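Local atomic coordinates of baculoviral IAP repeat-containing protein 2 (Homo sapiens, PDB entry 3M1D), a protein that probably restrains apoptosis as an inhibitor of apoptosis protein and is recruited by TRAF2, here as its zinc-binding BIR1 domain. Residues E12-R15 with M16-Y19; Y39-V43 with N44-K48; L61-P65 with I66-K70. All coordinates share one frame; numbering follows the deposited sequence.

Three local contacts follow one another along the chain, and none nests within or crosses another. Contact 1 comes first, in the last turns of helix 9-17. Contact 2 follows and closes the hairpin between strands 38-40 and 47-49. Contact 3 begins helix 65-72, which brings His69 to the zinc ion. Contacts 1 and 2 touch: Thr18 OG1 lies 2.9 Å from Tyr40 N, probably a hydrogen bond, so the end of the first helix meets the edge strand of the sheet. Contact 3 stands apart, its centre about 18 Å from that of contact 1 and about 15 Å from that of contact 2.

Contact 1: E12-R15 with M16-Y19; sequences ELYR and MSTY
Tyr14 and Thr18 meet one turn apart near the end of helix 9-17. This is a CH-pi contact. The Thr18 methyl CG2 lies over one face of the Tyr14 ring, 3.9 Å from its centroid, and the two side chains cross at about a right angle.

The hydroxyls bond back to the helix. Ser17 OG donates to Tyr14 O at 2.7 Å, in the carbonyl plane and on a lone pair. Thr18 OG1 sits between its own N and carbonyl carbon (chi1 69°), which lets it turn back and donate to Arg15 O, also at 2.7 Å and on a lone pair. The same oxygen takes Thr18 N from above the carbonyl plane.

Met16 N donates to Glu12 O, and Ser17 N to Leu13 O. The bond of Thr18 N to Tyr14 O is weak.

The Tyr19 ring brings its edge to Arg15 O, with CD2 3.0 Å away. Tyr19 OH is hydrogen-bonded to Phe38 O. Arg15 NH2 forms a salt bridge with Asp8, and Arg15 NE a hydrogen bond to Ala34 O.

Thr18 thus grips Arg15 O twice. Its hydroxyl gives its proton there and accepts from Tyr40 N on strand 38-40, linking helix to sheet.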
ATOM      1  N   GLU A  12      -5.386   8.608   3.188  1.00 24.98           N
ATOM      2  CA  GLU A  12      -4.667   7.551   3.901  1.00 26.05           C
ATOM      3  C   GLU A  12      -5.572   6.844   4.895  1.00 25.34           C
ATOM      4  O   GLU A  12      -5.465   5.624   5.103  1.00 23.09           O
ATOM      5  CB  GLU A  12      -3.448   8.086   4.634  1.00 26.80           C
ATOM      6  CG  GLU A  12      -2.629   6.955   5.255  1.00 32.78           C
ATOM      7  CD  GLU A  12      -1.469   7.445   6.095  1.00 36.73           C
ATOM      8  OE1 GLU A  12      -1.033   8.589   5.900  1.00 40.66           O
ATOM      9  OE2 GLU A  12      -0.989   6.674   6.952  1.00 52.48           O
ATOM     10  N   LEU A  13      -6.466   7.621   5.505  1.00 24.19           N
ATOM     11  CA  LEU A  13      -7.404   7.081   6.483  1.00 25.36           C
ATOM     12  C   LEU A  13      -8.402   6.164   5.805  1.00 25.13           C
ATOM     13  O   LEU A  13      -8.698   5.087   6.315  1.00 22.31           O
ATOM     14  CB  LEU A  13      -8.108   8.202   7.268  1.00 25.60           C
ATOM     15  CG  LEU A  13      -7.166   8.963   8.216  1.00 29.20           C
ATOM     16  CD1 LEU A  13      -7.798  10.228   8.743  1.00 28.96           C
ATOM     17  CD2 LEU A  13      -6.696   8.069   9.368  1.00 26.82           C
ATOM     18  N   TYR A  14      -8.909   6.578   4.645  1.00 24.34           N
ATOM     19  CA  TYR A  14      -9.745   5.689   3.855  1.00 26.86           C
ATOM     20  C   TYR A  14      -8.999   4.409   3.529  1.00 22.25           C
ATOM     21  O   TYR A  14      -9.535   3.321   3.696  1.00 25.06           O
ATOM     22  CB  TYR A  14     -10.245   6.336   2.548  1.00 26.98           C
ATOM     23  CG  TYR A  14     -10.768   5.268   1.607  1.00 27.76           C
ATOM     24  CD1 TYR A  14     -11.957   4.593   1.883  1.00 25.89           C
ATOM     25  CD2 TYR A  14     -10.042   4.881   0.485  1.00 25.80           C
ATOM     26  CE1 TYR A  14     -12.420   3.581   1.052  1.00 24.85           C
ATOM     27  CE2 TYR A  14     -10.508   3.866  -0.356  1.00 28.55           C
ATOM     28  CZ  TYR A  14     -11.696   3.232  -0.067  1.00 26.77           C
ATOM     29  OH  TYR A  14     -12.161   2.234  -0.896  1.00 37.39           O
ATOM     30  N   ARG A  15      -7.762   4.526   3.048  1.00 22.49           N
ATOM     31  CA  ARG A  15      -7.006   3.316   2.721  1.00 25.87           C
ATOM     32  C   ARG A  15      -6.947   2.367   3.922  1.00 23.56           C
ATOM     33  O   ARG A  15      -7.182   1.168   3.777  1.00 22.91           O
ATOM     34  CB  ARG A  15      -5.602   3.640   2.206  1.00 23.37           C
ATOM     35  CG  ARG A  15      -5.612   4.517   0.963  1.00 24.46           C
ATOM     36  CD  ARG A  15      -4.291   4.445   0.222  1.00 25.21           C
ATOM     37  NE  ARG A  15      -3.237   5.200   0.897  1.00 19.76           N
ATOM     38  CZ  ARG A  15      -3.150   6.525   0.884  1.00 24.24           C
ATOM     39  NH1 ARG A  15      -4.075   7.255   0.258  1.00 21.16           N
ATOM     40  NH2 ARG A  15      -2.149   7.123   1.514  1.00 24.08           N
ATOM     41  N   MET A  16      -6.626   2.904   5.095  1.00 22.59           N
ATOM     42  CA  MET A  16      -6.602   2.106   6.322  0.58 25.57           C
ATOM     43  C   MET A  16      -7.915   1.347   6.539  1.00 27.69           C
ATOM     44  O   MET A  16      -7.914   0.153   6.858  1.00 25.16           O
ATOM     45  CB  MET A  16      -6.302   2.994   7.535  0.58 25.67           C
ATOM     46  CG  MET A  16      -6.008   2.218   8.815  0.58 31.09           C
ATOM     47  SD  MET A  16      -4.587   1.113   8.657  0.58 28.87           S
ATOM     48  CE  MET A  16      -4.734   0.167  10.173  0.58 34.56           C
ATOM     49  N   SER A  17      -9.042   2.033   6.357  1.00 23.70           N
ATOM     50  CA  SER A  17     -10.335   1.388   6.540  1.00 25.38           C
ATOM     51  C   SER A  17     -10.530   0.165   5.649  1.00 24.69           C
ATOM     52  O   SER A  17     -11.279  -0.737   6.006  1.00 26.59           O
ATOM     53  CB  SER A  17     -11.483   2.369   6.295  1.00 28.70           C
ATOM     54  OG  SER A  17     -11.756   2.450   4.910  1.00 33.37           O
ATOM     55  N   THR A  18      -9.878   0.120   4.489  1.00 25.63           N
ATOM     56  CA  THR A  18     -10.107  -1.004   3.582  1.00 22.66           C
ATOM     57  C   THR A  18      -9.471  -2.297   4.102  1.00 23.73           C
ATOM     58  O   THR A  18      -9.733  -3.378   3.580  1.00 30.41           O
ATOM     59  CB  THR A  18      -9.609  -0.745   2.122  1.00 24.73           C
ATOM     60  OG1 THR A  18      -8.178  -0.697   2.091  1.00 22.81           O
ATOM     61  CG2 THR A  18     -10.199   0.551   1.537  1.00 24.48           C
ATOM     62  N   TYR A  19      -8.628  -2.185   5.120  1.00 25.11           N
ATOM     63  CA  TYR A  19      -7.935  -3.360   5.632  1.00 24.83           C
ATOM     64  C   TYR A  19      -8.742  -4.111   6.693  1.00 30.45           C
ATOM     65  O   TYR A  19      -8.261  -5.083   7.271  1.00 30.38           O
ATOM     66  CB  TYR A  19      -6.527  -2.992   6.119  1.00 25.58           C
ATOM     67  CG  TYR A  19      -5.606  -2.599   4.973  1.00 27.41           C
ATOM     68  CD1 TYR A  19      -4.812  -3.550   4.331  1.00 24.36           C
ATOM     69  CD2 TYR A  19      -5.558  -1.281   4.511  1.00 21.71           C
ATOM     70  CE1 TYR A  19      -3.978  -3.196   3.277  1.00 20.61           C
ATOM     71  CE2 TYR A  19      -4.727  -0.920   3.463  1.00 20.55           C
ATOM     72  CZ  TYR A  19      -3.949  -1.874   2.847  1.00 20.89           C
ATOM     73  OH  TYR A  19      -3.133  -1.514   1.794  1.00 23.20           O
TER

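Contact 2: Y39-V43 with N44-K48; sequences YYTGV and NDKVK
Tyr39 holds CG between its backbone N and carbonyl carbon (chi1 63°), which stands its ring beside the Lys48 side chain. Lys48 CG is anti to its own N (chi1 -170°) and the chain runs on extended in the same direction. Lys48 CB lies over one ring face in a CH-pi contact, 4.2 Å from the centroid, and CD reaches Tyr39 OH at 3.3 Å.

Tyr40 lies on the other side of the sheet, with Val47. Its ring extends along the hairpin loop, and its OH donates to Asn44 O at 2.7 Å. Gly42 N sits over the centre of one face of this ring. The ring edge meets Lys46 O.

Lys46 O accepts twice from Thr41. Thr41 N comes in the carbonyl plane at 3.1 Å. Thr41 OG1 comes from above that plane at 2.8 Å. The same hydroxyl accepts from Val43 N, forming an ST turn.

Tyr39 and Lys48 are a hydrogen-bonded antiparallel pair, Tyr40 and Val47 a non-hydrogen-bonded one. Lys46 N donates to Val43 O at 2.9 Å, closing a type II' turn. The arrangement is a beta hairpin, and it supplies the first two strands of the three-stranded antiparallel sheet of this BIR domain.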
ATOM      1  N   TYR A  39      -4.293   0.467  -0.957  1.00 21.94           N
ATOM      2  CA  TYR A  39      -5.515   0.011  -0.306  1.00 22.13           C
ATOM      3  C   TYR A  39      -5.723  -1.475  -0.619  1.00 21.76           C
ATOM      4  O   TYR A  39      -5.100  -2.033  -1.532  1.00 21.13           O
ATOM      5  CB  TYR A  39      -6.733   0.846  -0.730  1.00 23.53           C
ATOM      6  CG  TYR A  39      -7.072   0.753  -2.208  1.00 26.39           C
ATOM      7  CD1 TYR A  39      -7.816  -0.312  -2.708  1.00 29.06           C
ATOM      8  CD2 TYR A  39      -6.657   1.733  -3.097  1.00 29.74           C
ATOM      9  CE1 TYR A  39      -8.130  -0.406  -4.060  1.00 34.94           C
ATOM     10  CE2 TYR A  39      -6.960   1.653  -4.453  1.00 35.31           C
ATOM     11  CZ  TYR A  39      -7.701   0.586  -4.926  1.00 38.07           C
ATOM     12  OH  TYR A  39      -8.002   0.499  -6.261  1.00 41.98           O
ATOM     13  N   TYR A  40      -6.596  -2.113   0.143  1.00 18.87           N
ATOM     14  CA  TYR A  40      -6.750  -3.555   0.043  1.00 21.52           C
ATOM     15  C   TYR A  40      -7.816  -3.850  -0.994  1.00 24.85           C
ATOM     16  O   TYR A  40      -8.875  -3.261  -0.939  1.00 21.42           O
ATOM     17  CB  TYR A  40      -7.171  -4.133   1.397  1.00 22.05           C
ATOM     18  CG  TYR A  40      -7.442  -5.621   1.363  1.00 23.49           C
ATOM     19  CD1 TYR A  40      -6.641  -6.480   0.615  1.00 23.21           C
ATOM     20  CD2 TYR A  40      -8.486  -6.164   2.089  1.00 26.49           C
ATOM     21  CE1 TYR A  40      -6.890  -7.839   0.580  1.00 23.67           C
ATOM     22  CE2 TYR A  40      -8.734  -7.514   2.077  1.00 23.81           C
ATOM     23  CZ  TYR A  40      -7.941  -8.348   1.326  1.00 24.44           C
ATOM     24  OH  TYR A  40      -8.202  -9.687   1.327  1.00 22.47           O
ATOM     25  N   THR A  41      -7.523  -4.757  -1.924  1.00 25.14           N
ATOM     26  CA  THR A  41      -8.446  -5.103  -2.999  1.00 26.99           C
ATOM     27  C   THR A  41      -9.571  -6.032  -2.564  1.00 29.36           C
ATOM     28  O   THR A  41     -10.582  -6.144  -3.260  1.00 24.21           O
ATOM     29  CB  THR A  41      -7.734  -5.802  -4.151  1.00 27.60           C
ATOM     30  OG1 THR A  41      -7.197  -7.055  -3.694  1.00 25.39           O
ATOM     31  CG2 THR A  41      -6.624  -4.907  -4.725  1.00 24.03           C
ATOM     32  N   GLY A  42      -9.393  -6.701  -1.428  1.00 26.00           N
ATOM     33  CA  GLY A  42     -10.379  -7.655  -0.941  1.00 23.85           C
ATOM     34  C   GLY A  42     -10.055  -9.058  -1.415  1.00 27.16           C
ATOM     35  O   GLY A  42     -10.786 -10.006  -1.132  1.00 27.91           O
ATOM     36  N   VAL A  43      -8.951  -9.188  -2.142  1.00 23.01           N
ATOM     37  CA  VAL A  43      -8.508 -10.478  -2.648  1.00 26.18           C
ATOM     38  C   VAL A  43      -7.148 -10.868  -2.060  1.00 24.23           C
ATOM     39  O   VAL A  43      -6.175 -10.119  -2.171  1.00 25.64           O
ATOM     40  CB  VAL A  43      -8.423 -10.474  -4.196  1.00 30.31           C
ATOM     41  CG1 VAL A  43      -7.719 -11.728  -4.713  1.00 28.58           C
ATOM     42  CG2 VAL A  43      -9.828 -10.358  -4.803  1.00 31.26           C
ATOM     43  N   ASN A  44      -7.087 -12.040  -1.436  1.00 23.86           N
ATOM     44  CA  ASN A  44      -5.835 -12.530  -0.850  1.00 24.68           C
ATOM     45  C   ASN A  44      -5.179 -11.429  -0.008  1.00 20.29           C
ATOM     46  O   ASN A  44      -5.825 -10.831   0.851  1.00 23.94           O
ATOM     47  CB  ASN A  44      -4.887 -13.043  -1.953  1.00 20.76           C
ATOM     48  CG  ASN A  44      -5.503 -14.210  -2.760  1.00 30.84           C
ATOM     49  OD1 ASN A  44      -6.366 -14.923  -2.258  1.00 28.20           O
ATOM     50  ND2 ASN A  44      -5.062 -14.390  -4.006  1.00 24.73           N
ATOM     51  N   ASP A  45      -3.904 -11.161  -0.258  1.00 26.08           N
ATOM     52  CA  ASP A  45      -3.223 -10.041   0.397  1.00 25.44           C
ATOM     53  C   ASP A  45      -2.825  -8.989  -0.639  1.00 22.48           C
ATOM     54  O   ASP A  45      -1.859  -8.255  -0.458  1.00 23.87           O
ATOM     55  CB  ASP A  45      -2.005 -10.519   1.191  1.00 24.57           C
ATOM     56  CG  ASP A  45      -0.911 -11.106   0.307  1.00 25.00           C
ATOM     57  OD1 ASP A  45      -1.186 -11.467  -0.857  1.00 26.80           O
ATOM     58  OD2 ASP A  45       0.230 -11.215   0.791  1.00 28.25           O
ATOM     59  N   LYS A  46      -3.598  -8.918  -1.714  1.00 23.27           N
ATOM     60  CA  LYS A  46      -3.294  -8.040  -2.837  1.00 23.52           C
ATOM     61  C   LYS A  46      -3.774  -6.633  -2.582  1.00 23.67           C
ATOM     62  O   LYS A  46      -4.931  -6.409  -2.235  1.00 26.36           O
ATOM     63  CB  LYS A  46      -3.926  -8.569  -4.128  1.00 25.45           C
ATOM     64  CG  LYS A  46      -3.526  -7.769  -5.363  1.00 28.76           C
ATOM     65  CD  LYS A  46      -3.970  -8.447  -6.645  1.00 33.98           C
ATOM     66  CE  LYS A  46      -5.486  -8.528  -6.721  1.00 36.10           C
ATOM     67  NZ  LYS A  46      -5.911  -9.137  -8.010  1.00 40.12           N
ATOM     68  N   VAL A  47      -2.874  -5.681  -2.767  1.00 22.06           N
ATOM     69  CA  VAL A  47      -3.174  -4.295  -2.508  1.00 19.34           C
ATOM     70  C   VAL A  47      -2.869  -3.480  -3.770  1.00 21.51           C
ATOM     71  O   VAL A  47      -2.154  -3.939  -4.653  1.00 21.74           O
ATOM     72  CB  VAL A  47      -2.344  -3.782  -1.309  1.00 22.99           C
ATOM     73  CG1 VAL A  47      -2.649  -4.616  -0.069  1.00 21.02           C
ATOM     74  CG2 VAL A  47      -0.859  -3.864  -1.635  1.00 19.72           C
ATOM     75  N   LYS A  48      -3.407  -2.269  -3.844  1.00 21.84           N
ATOM     76  CA  LYS A  48      -3.322  -1.474  -5.054  1.00 22.64           C
ATOM     77  C   LYS A  48      -3.050  -0.020  -4.670  1.00 21.19           C
ATOM     78  O   LYS A  48      -3.623   0.485  -3.710  1.00 22.10           O
ATOM     79  CB  LYS A  48      -4.646  -1.623  -5.821  1.00 25.94           C
ATOM     80  CG  LYS A  48      -4.694  -1.057  -7.235  1.00 31.46           C
ATOM     81  CD  LYS A  48      -5.981  -1.541  -7.939  1.00 31.88           C
ATOM     82  CE  LYS A  48      -6.279  -0.772  -9.217  1.00 42.66           C
ATOM     83  NZ  LYS A  48      -7.728  -0.878  -9.598  1.00 49.21           N
TER

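Contact 3: L61-P65 with I66-K70; sequences LGDSP and IQKHK. With ZN (zinc ion), chain C.
Ser64 meets Gln67 in a helix N-cap at the start of helix 65-72, which carries the histidine of the BIR zinc site. Ser64 OG is anti to its backbone N (chi1 163°), which directs it at the first turn. It accepts from Gln67 N at 3.0 Å, with an N-H...O angle of 163°. Gln67 CB packs against Ser64 CB. A water lies 3.3 Å from Ser64 OG and accepts from Ile66 N, so this early amide of the helix has a partner.

Lys68 can be followed outward. Its CB lies 3.5 Å from Ser64 O, the oxygen that accepts from Lys68 N. CG stays near that oxygen. The chain then runs extended toward the carboxylate of Asp63, which CE approaches first. NZ forms a salt bridge with Asp63 OD2 at 3.1 Å, meeting it from above the carboxylate plane. The same OD2 also accepts from Lys60 N, which should help hold the acid in place, and Lys68 makes a cation-pi contact with Trp59.

One residue on, His69 N donates to Pro65 O, and His69 CB lies 3.1 Å from that oxygen. Cys49, Cys52 and Cys76 complete the zinc site. The His69 ring is held at both nitrogens: ND1 is hydrogen-bonded to Ala36 O, and NE2 binds the zinc ion at 2.2 Å.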
ATOM      1  N   LEU A  61       7.772 -11.334   5.108  1.00 31.55           N
ATOM      2  CA  LEU A  61       8.348 -10.695   6.286  1.00 30.25           C
ATOM      3  C   LEU A  61       9.485  -9.757   5.883  1.00 24.40           C
ATOM      4  O   LEU A  61      10.393 -10.152   5.154  1.00 27.43           O
ATOM      5  CB  LEU A  61       8.872 -11.766   7.234  1.00 33.47           C
ATOM      6  CG  LEU A  61       9.402 -11.331   8.592  1.00 30.08           C
ATOM      7  CD1 LEU A  61       8.357 -10.542   9.340  1.00 30.21           C
ATOM      8  CD2 LEU A  61       9.813 -12.578   9.381  1.00 40.17           C
ATOM      9  N   GLY A  62       9.433  -8.513   6.349  1.00 30.97           N
ATOM     10  CA  GLY A  62      10.503  -7.562   6.088  1.00 27.11           C
ATOM     11  C   GLY A  62      10.325  -6.756   4.812  1.00 31.80           C
ATOM     12  O   GLY A  62      11.106  -5.849   4.530  1.00 30.00           O
ATOM     13  N   ASP A  63       9.298  -7.078   4.031  1.00 26.94           N
ATOM     14  CA  ASP A  63       9.028  -6.331   2.799  1.00 26.37           C
ATOM     15  C   ASP A  63       8.682  -4.882   3.101  1.00 23.64           C
ATOM     16  O   ASP A  63       7.890  -4.593   3.997  1.00 24.08           O
ATOM     17  CB  ASP A  63       7.867  -6.958   2.030  1.00 28.60           C
ATOM     18  CG  ASP A  63       8.314  -8.062   1.100  1.00 30.97           C
ATOM     19  OD1 ASP A  63       9.537  -8.211   0.884  1.00 32.26           O
ATOM     20  OD2 ASP A  63       7.433  -8.776   0.581  1.00 30.66           O
ATOM     21  N   SER A  64       9.253  -3.967   2.330  1.00 24.31           N
ATOM     22  CA  SER A  64       8.925  -2.561   2.499  1.00 26.99           C
ATOM     23  C   SER A  64       7.960  -2.099   1.410  1.00 21.58           C
ATOM     24  O   SER A  64       8.326  -2.064   0.245  1.00 26.21           O
ATOM     25  CB  SER A  64      10.185  -1.714   2.437  1.00 22.18           C
ATOM     26  OG  SER A  64       9.831  -0.361   2.215  1.00 24.36           O
ATOM     27  N   PRO A  65       6.722  -1.755   1.786  1.00 23.95           N
ATOM     28  CA  PRO A  65       5.772  -1.312   0.760  1.00 25.52           C
ATOM     29  C   PRO A  65       6.260  -0.062   0.029  1.00 23.19           C
ATOM     30  O   PRO A  65       6.078   0.043  -1.179  1.00 24.10           O
ATOM     31  CB  PRO A  65       4.503  -1.017   1.565  1.00 24.82           C
ATOM     32  CG  PRO A  65       4.591  -1.944   2.736  1.00 27.61           C
ATOM     33  CD  PRO A  65       6.068  -1.973   3.088  1.00 24.57           C
ATOM     34  N   ILE A  66       6.902   0.857   0.742  1.00 26.27           N
ATOM     35  CA  ILE A  66       7.409   2.065   0.101  1.00 23.14           C
ATOM     36  C   ILE A  66       8.547   1.767  -0.870  1.00 28.69           C
ATOM     37  O   ILE A  66       8.583   2.319  -1.978  1.00 25.44           O
ATOM     38  CB  ILE A  66       7.822   3.124   1.128  1.00 25.56           C
ATOM     39  CG1 ILE A  66       6.574   3.743   1.742  1.00 25.84           C
ATOM     40  CG2 ILE A  66       8.693   4.188   0.472  1.00 27.76           C
ATOM     41  CD1 ILE A  66       6.852   4.709   2.876  1.00 30.88           C
ATOM     42  N   GLN A  67       9.455   0.873  -0.479  1.00 23.94           N
ATOM     43  CA  GLN A  67      10.548   0.482  -1.371  1.00 25.74           C
ATOM     44  C   GLN A  67      10.058  -0.271  -2.589  1.00 27.13           C
ATOM     45  O   GLN A  67      10.516  -0.020  -3.701  1.00 26.62           O
ATOM     46  CB  GLN A  67      11.571  -0.408  -0.661  1.00 27.65           C
ATOM     47  CG  GLN A  67      12.675   0.337   0.050  1.00 40.67           C
ATOM     48  CD  GLN A  67      13.825  -0.579   0.434  1.00 46.83           C
ATOM     49  OE1 GLN A  67      13.897  -1.730  -0.008  1.00 49.42           O
ATOM     50  NE2 GLN A  67      14.740  -0.064   1.246  1.00 50.38           N
ATOM     51  N   LYS A  68       9.171  -1.239  -2.381  1.00 21.19           N
ATOM     52  CA  LYS A  68       8.651  -1.986  -3.521  1.00 25.35           C
ATOM     53  C   LYS A  68       7.994  -1.006  -4.485  1.00 24.05           C
ATOM     54  O   LYS A  68       8.178  -1.089  -5.692  1.00 26.40           O
ATOM     55  CB  LYS A  68       7.637  -3.054  -3.085  1.00 28.47           C
ATOM     56  CG  LYS A  68       8.280  -4.352  -2.609  1.00 30.39           C
ATOM     57  CD  LYS A  68       7.276  -5.502  -2.637  1.00 37.26           C
ATOM     58  CE  LYS A  68       7.922  -6.840  -2.290  1.00 37.37           C
ATOM     59  NZ  LYS A  68       6.916  -7.963  -2.349  1.00 35.55           N
ATOM     60  N   HIS A  69       7.247  -0.070  -3.921  1.00 22.42           N
ATOM     61  CA  HIS A  69       6.509   0.924  -4.688  1.00 26.49           C
ATOM     62  C   HIS A  69       7.447   1.800  -5.530  1.00 28.37           C
ATOM     63  O   HIS A  69       7.241   1.962  -6.734  1.00 30.09           O
ATOM     64  CB  HIS A  69       5.716   1.793  -3.717  1.00 24.48           C
ATOM     65  CG  HIS A  69       4.579   2.530  -4.343  1.00 25.62           C
ATOM     66  ND1 HIS A  69       3.533   3.041  -3.604  1.00 26.49           N
ATOM     67  CD2 HIS A  69       4.314   2.835  -5.635  1.00 26.71           C
ATOM     68  CE1 HIS A  69       2.674   3.632  -4.414  1.00 21.01           C
ATOM     69  NE2 HIS A  69       3.122   3.518  -5.650  1.00 18.61           N
ATOM     70  N   LYS A  70       8.459   2.374  -4.881  1.00 26.33           N
ATOM     71  CA  LYS A  70       9.469   3.210  -5.539  1.00 30.62           C
ATOM     72  C   LYS A  70      10.190   2.473  -6.652  1.00 30.17           C
ATOM     73  O   LYS A  70      10.476   3.051  -7.696  1.00 28.21           O
ATOM     74  CB  LYS A  70      10.537   3.673  -4.533  1.00 31.77           C
ATOM     75  CG  LYS A  70      10.213   4.937  -3.777  1.00 39.08           C
ATOM     76  CD  LYS A  70      11.019   5.021  -2.475  1.00 41.54           C
ATOM     77  CE  LYS A  70      12.524   4.881  -2.703  1.00 52.16           C
ATOM     78  NZ  LYS A  70      13.334   5.299  -1.501  1.00 48.95           N
TER
HETATM   79 ZN    ZN C1000       1.571   4.531  -6.869  1.00 23.90          ZN
HETATM   80  O   HOH W   1       7.343   0.970   3.906  1.00 21.35           O